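Local coordinates for protein AGR_L_2016p (Agrobacterium tumefaciens, PDB 2GVH) that probably hydrolyses the thioester bond of acyl-CoA substrates, using a chain that holds two hotdog-type thioesterase domains, at residues B[31-36]-B[52-57]; B[44-49]-B[89-94]. All blocks are in the same frame, centred on the assembly; numbering follows the deposited sequence.

Contact 1 (B[31-36]-B[52-57]); sequences LIDIVF and LALMDR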
loop_
_atom_site.group_PDB
_atom_site.type_symbol
_atom_site.label_atom_id
_atom_site.label_comp_id
_atom_site.label_asym_id
_atom_site.label_seq_id
_atom_site.Cartn_x
_atom_site.Cartn_y
_atom_site.Cartn_z
ATOM N N LEU B 31 -12.520 6.076 12.794
ATOM C CA LEU B 31 -11.371 5.890 11.903
ATOM C C LEU B 31 -11.380 7.044 10.905
ATOM O O LEU B 31 -12.400 7.308 10.289
ATOM C CB LEU B 31 -11.533 4.595 11.121
ATOM C CG LEU B 31 -10.417 4.048 10.238
ATOM C CD1 LEU B 31 -10.500 2.528 10.244
ATOM C CD2 LEU B 31 -10.455 4.584 8.787
ATOM N N ILE B 32 -10.254 7.707 10.718
ATOM C CA ILE B 32 -10.241 8.944 10.002
ATOM C C ILE B 32 -9.240 8.886 8.873
ATOM O O ILE B 32 -8.102 8.494 9.083
ATOM C CB ILE B 32 -9.960 10.151 10.932
ATOM C CG1 ILE B 32 -11.198 10.425 11.765
ATOM C CG2 ILE B 32 -9.744 11.356 10.108
ATOM C CD1 ILE B 32 -11.066 11.432 12.872
ATOM N N ASP B 33 -9.679 9.251 7.675
ATOM C CA ASP B 33 -8.791 9.344 6.535
ATOM C C ASP B 33 -8.843 10.723 5.893
ATOM O O ASP B 33 -9.879 11.340 5.822
ATOM C CB ASP B 33 -9.154 8.296 5.511
ATOM C CG ASP B 33 -8.032 8.067 4.485
ATOM O OD1 ASP B 33 -6.873 8.537 4.701
ATOM O OD2 ASP B 33 -8.309 7.417 3.443
ATOM N N ILE B 34 -7.716 11.212 5.430
ATOM C CA ILE B 34 -7.669 12.505 4.747
ATOM C C ILE B 34 -7.631 12.351 3.254
ATOM O O ILE B 34 -6.826 11.598 2.764
ATOM C CB ILE B 34 -6.433 13.263 5.122
ATOM C CG1 ILE B 34 -6.417 13.490 6.607
ATOM C CG2 ILE B 34 -6.386 14.616 4.390
ATOM C CD1 ILE B 34 -5.060 13.306 7.134
ATOM N N VAL B 35 -8.482 13.074 2.534
ATOM C CA VAL B 35 -8.338 13.188 1.065
ATOM C C VAL B 35 -7.860 14.609 0.776
ATOM O O VAL B 35 -8.591 15.560 1.025
ATOM C CB VAL B 35 -9.691 12.956 0.345
ATOM C CG1 VAL B 35 -9.567 13.160 -1.142
ATOM C CG2 VAL B 35 -10.221 11.597 0.626
ATOM N N PHE B 36 -6.655 14.756 0.259
ATOM C CA PHE B 36 -6.098 16.089 -0.051
ATOM C C PHE B 36 -6.661 16.761 -1.303
ATOM O O PHE B 36 -7.036 16.076 -2.249
ATOM C CB PHE B 36 -4.574 16.004 -0.214
ATOM C CG PHE B 36 -3.840 15.849 1.067
ATOM C CD1 PHE B 36 -3.605 14.592 1.605
ATOM C CD2 PHE B 36 -3.397 16.957 1.756
ATOM C CE1 PHE B 36 -2.932 14.443 2.834
ATOM C CE2 PHE B 36 -2.725 16.819 2.979
ATOM C CZ PHE B 36 -2.491 15.566 3.514
ATOM N N LEU B 52 -16.111 2.231 0.885
ATOM C CA LEU B 52 -16.815 1.058 1.378
ATOM C C LEU B 52 -15.933 0.236 2.286
ATOM O O LEU B 52 -16.322 -0.069 3.405
ATOM C CB LEU B 52 -17.336 0.205 0.233
ATOM C CG LEU B 52 -18.700 0.699 -0.199
ATOM C CD1 LEU B 52 -19.172 -0.013 -1.435
ATOM C CD2 LEU B 52 -19.681 0.520 0.928
ATOM N N ALA B 53 -14.749 -0.118 1.800
ATOM C CA ALA B 53 -13.781 -0.885 2.589
ATOM C C ALA B 53 -13.528 -0.315 4.002
ATOM O O ALA B 53 -13.463 -1.050 4.974
ATOM C CB ALA B 53 -12.462 -1.013 1.792
ATOM N N LEU B 54 -13.431 1.008 4.109
ATOM C CA LEU B 54 -13.139 1.669 5.368
ATOM C C LEU B 54 -14.312 1.590 6.274
ATOM O O LEU B 54 -14.138 1.393 7.483
ATOM C CB LEU B 54 -12.723 3.126 5.190
ATOM C CG LEU B 54 -11.338 3.393 4.623
ATOM C CD1 LEU B 54 -10.858 4.817 4.854
ATOM C CD2 LEU B 54 -10.374 2.494 5.239
HETATM N N MSE B 55 -15.507 1.714 5.717
HETATM C CA MSE B 55 -16.701 1.484 6.517
HETATM C C MSE B 55 -16.691 0.071 7.109
HETATM O O MSE B 55 -17.020 -0.126 8.272
HETATM C CB MSE B 55 -17.946 1.705 5.695
HETATM C CG MSE B 55 -18.116 3.135 5.212
HETATM SE SE MSE B 55 -19.732 3.402 4.081
HETATM C CE MSE B 55 -21.010 3.480 5.497
ATOM N N ASP B 56 -16.293 -0.922 6.322
ATOM C CA ASP B 56 -16.263 -2.252 6.860
ATOM C C ASP B 56 -15.139 -2.371 7.874
ATOM O O ASP B 56 -15.328 -2.974 8.931
ATOM C CB ASP B 56 -16.211 -3.280 5.742
ATOM C CG ASP B 56 -15.821 -4.664 6.217
ATOM O OD1 ASP B 56 -16.717 -5.447 6.592
ATOM O OD2 ASP B 56 -14.598 -4.972 6.170
ATOM N N ARG B 57 -13.959 -1.795 7.562
ATOM C CA ARG B 57 -12.838 -1.904 8.543
ATOM C C ARG B 57 -13.239 -1.407 9.952
ATOM O O ARG B 57 -13.005 -2.086 10.959
ATOM C CB ARG B 57 -11.579 -1.221 8.056
ATOM C CG ARG B 57 -10.268 -1.783 8.672
ATOM C CD ARG B 57 -9.048 -0.891 8.358
ATOM N NE ARG B 57 -8.868 -0.812 6.934
ATOM C CZ ARG B 57 -8.345 0.217 6.281
ATOM N NH1 ARG B 57 -7.924 1.304 6.913
ATOM N NH2 ARG B 57 -8.248 0.155 4.965
#

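Contact 2 (B[44-49]-B[89-94]); sequences GTLFGG and HIVEFT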
loop_
_atom_site.group_PDB
_atom_site.type_symbol
_atom_site.label_atom_id
_atom_site.label_comp_id
_atom_site.label_asym_id
_atom_site.label_seq_id
_atom_site.Cartn_x
_atom_site.Cartn_y
_atom_site.Cartn_z
ATOM N N GLY B 44 -11.566 9.582 -6.010
ATOM C CA GLY B 44 -12.329 8.668 -6.855
ATOM C C GLY B 44 -12.509 7.277 -6.278
ATOM O O GLY B 44 -13.438 6.569 -6.658
ATOM N N THR B 45 -11.609 6.881 -5.373
ATOM C CA THR B 45 -11.673 5.568 -4.752
ATOM C C THR B 45 -12.340 5.619 -3.398
ATOM O O THR B 45 -13.075 4.705 -3.031
ATOM C CB THR B 45 -10.281 4.919 -4.576
ATOM O OG1 THR B 45 -9.398 5.820 -3.888
ATOM C CG2 THR B 45 -9.704 4.511 -5.918
ATOM N N LEU B 46 -12.078 6.686 -2.657
ATOM C CA LEU B 46 -12.662 6.836 -1.338
ATOM C C LEU B 46 -14.154 7.144 -1.412
ATOM O O LEU B 46 -14.931 6.616 -0.634
ATOM C CB LEU B 46 -11.926 7.904 -0.547
ATOM C CG LEU B 46 -12.282 7.849 0.930
ATOM C CD1 LEU B 46 -11.054 7.783 1.768
ATOM C CD2 LEU B 46 -13.093 9.058 1.262
ATOM N N PHE B 47 -14.562 8.007 -2.332
ATOM C CA PHE B 47 -15.982 8.173 -2.595
ATOM C C PHE B 47 -16.307 7.176 -3.688
ATOM O O PHE B 47 -16.547 7.510 -4.866
ATOM C CB PHE B 47 -16.277 9.610 -2.979
ATOM C CG PHE B 47 -15.902 10.595 -1.917
ATOM C CD1 PHE B 47 -16.663 10.710 -0.770
ATOM C CD2 PHE B 47 -14.779 11.411 -2.068
ATOM C CE1 PHE B 47 -16.328 11.607 0.213
ATOM C CE2 PHE B 47 -14.440 12.330 -1.101
ATOM C CZ PHE B 47 -15.220 12.421 0.053
ATOM N N GLY B 48 -16.265 5.919 -3.273
ATOM C CA GLY B 48 -16.222 4.769 -4.171
ATOM C C GLY B 48 -15.923 3.597 -3.269
ATOM O O GLY B 48 -16.251 3.620 -2.056
ATOM N N GLY B 49 -15.267 2.596 -3.845
ATOM C CA GLY B 49 -15.097 1.295 -3.203
ATOM C C GLY B 49 -14.265 1.347 -1.939
ATOM O O GLY B 49 -14.552 0.645 -0.962
ATOM N N HIS B 89 -11.003 16.716 1.855
ATOM C CA HIS B 89 -11.862 16.363 2.985
ATOM C C HIS B 89 -11.163 15.604 4.141
ATOM O O HIS B 89 -10.356 14.705 3.937
ATOM C CB HIS B 89 -13.034 15.487 2.491
ATOM C CG HIS B 89 -13.986 16.194 1.578
ATOM N ND1 HIS B 89 -13.777 16.303 0.217
ATOM C CD2 HIS B 89 -15.149 16.839 1.836
ATOM C CE1 HIS B 89 -14.774 16.981 -0.325
ATOM N NE2 HIS B 89 -15.618 17.315 0.637
ATOM N N ILE B 90 -11.498 15.928 5.372
ATOM C CA ILE B 90 -11.242 14.957 6.422
ATOM C C ILE B 90 -12.451 14.055 6.547
ATOM O O ILE B 90 -13.561 14.544 6.752
ATOM C CB ILE B 90 -10.986 15.559 7.787
ATOM C CG1 ILE B 90 -9.735 16.401 7.774
ATOM C CG2 ILE B 90 -10.772 14.448 8.757
ATOM C CD1 ILE B 90 -9.599 17.292 9.009
ATOM N N VAL B 91 -12.236 12.749 6.444
ATOM C CA VAL B 91 -13.357 11.799 6.383
ATOM C C VAL B 91 -13.391 10.908 7.589
ATOM O O VAL B 91 -12.424 10.207 7.877
ATOM C CB VAL B 91 -13.323 10.976 5.064
ATOM C CG1 VAL B 91 -14.582 10.235 4.870
ATOM C CG2 VAL B 91 -13.215 11.941 3.930
ATOM N N GLU B 92 -14.488 10.935 8.305
ATOM C CA GLU B 92 -14.571 10.192 9.544
ATOM C C GLU B 92 -15.525 9.037 9.447
ATOM O O GLU B 92 -16.660 9.215 9.075
ATOM C CB GLU B 92 -15.007 11.100 10.683
ATOM C CG GLU B 92 -14.793 10.478 12.048
ATOM C CD GLU B 92 -15.277 11.331 13.214
ATOM O OE1 GLU B 92 -15.712 12.470 13.011
ATOM O OE2 GLU B 92 -15.253 10.845 14.361
ATOM N N PHE B 93 -15.063 7.851 9.814
ATOM C CA PHE B 93 -15.904 6.675 9.835
ATOM C C PHE B 93 -16.176 6.279 11.289
ATOM O O PHE B 93 -15.252 5.975 12.044
ATOM C CB PHE B 93 -15.225 5.546 9.082
ATOM C CG PHE B 93 -14.883 5.893 7.654
ATOM C CD1 PHE B 93 -13.802 6.703 7.360
ATOM C CD2 PHE B 93 -15.632 5.392 6.610
ATOM C CE1 PHE B 93 -13.481 7.030 6.051
ATOM C CE2 PHE B 93 -15.330 5.705 5.306
ATOM C CZ PHE B 93 -14.236 6.529 5.011
ATOM N N THR B 94 -17.424 6.266 11.674
ATOM C CA THR B 94 -17.796 5.932 13.080
ATOM C C THR B 94 -18.624 4.665 13.079
ATOM O O THR B 94 -19.454 4.493 12.197
ATOM C CB THR B 94 -18.708 6.969 13.717
ATOM O OG1 THR B 94 -19.741 7.223 12.786
ATOM C CG2 THR B 94 -18.035 8.256 13.957
#

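Contact 1 (B[31-36]-B[52-57])
Leu-31 and Leu-54 set their side chains across each other at roughly a right angle, CD2 of Leu-31 lying 4.0 Å from CD1 of Leu-54. The strand leucine reaches the helix because its CG stands anti to the backbone N (chi1 -172°), which brings both methyls against helix 52-57. Each methyl has its own neighbour: CD2 takes the leucine, while CD1 sits 4.2 Å from CD of Arg-57, whose chain also passes at about a right angle. Arg-57 thus lends this contact its aliphatic part; its chain bends at chi3 (-60°), and NH1 of the guanidinium goes on to a salt bridge with Glu-164. Two residues along the strand, Asp-33 is crossed by the same Leu-54: CD1 is 3.9 Å from Asp-33 OD2, so one methyl bridges an apolar and an acidic neighbour. A weak hydrogen bond links that OD2 to NE2 of His-42. The short segments run nearly antiparallel, at 157°, with their axes 9.7 Å apart at closest approach. The strand that is outermost in this chain's antiparallel sheet thus lies against helix 49-67, the long central helix that the curved sheet wraps in the hotdog fold of thioesterases.

Contact 2 (B[44-49]-B[89-94])
His-89 opens strand 89-94 by turning the face of its imidazole to the edge of the Phe-47 ring, a T-shaped pair within the hotdog fold, where the end of helix 40-46 and the turn after it lie over the concave, helix-bearing side of the antiparallel sheet. The ring centroids are 5.6 Å apart and the planes stand at 76°. Phe-47 CZ leads the approach, meeting the imidazole off-centre, above its rim, with ND1 the nearest atom at 4.1 Å. A second ring, that of His-122, also meets His-89.

Next on this side comes Val-91, whose two methyls both face CD2 of Leu-46. The closer is CG2, 3.9 Å from Leu-46 CD2; CG1 follows at 4.1 Å, and the two side chains slide past each other in opposite directions. CG2 also lies 4.4 Å from Phe-47 CZ, obliquely to the ring, so this one methyl touches both Leu-46 and Phe-47. Farther along, Phe-93 packs on Leu-54, Met-55 and Val-58 of helix 49-67. Met-111 of strand 104-115 touches Leu-46, Phe-47 and Phe-93 and so joins these apolar groups.

Phe-47 leaves the helix in what looks like an inverse gamma turn, its closing bond weak and somewhat doubtful, and Gly-48 then takes the N-cap position of the next helix. Because Phe-47 CG stands anti to its own carbonyl carbon (chi1 -60°), the ring is also covered by its sequence neighbour: Leu-46 CD2 rests 4.1 Å above the Phe-47 ring plane, over its centre.

In the fold
Contacts 1 and 2 join two consecutive helices to adjacent strands of one sheet in the first hotdog domain, their centres about 5 Å apart. Strands 29-35 and 89-100 are antiparallel neighbours, probably hydrogen-bonded from Leu-31 O to Phe-93 N and from Val-35 O to His-89 N, each 2.8 Å. On the helical side, helix 40-46 of contact 2 leads through Phe-47 and Gly-48 into helix 49-67 of contact 1, and Leu-46 of contact 2 packs on Asp-33 of contact 1. Asp-56 makes a weak hydrogen bond to Gly-180 of a neighbouring subunit, and Thr-45 packs on Phe-36 of a neighbouring subunit. The bound sodium ion lies about 10 Å from the side chain of Arg-57.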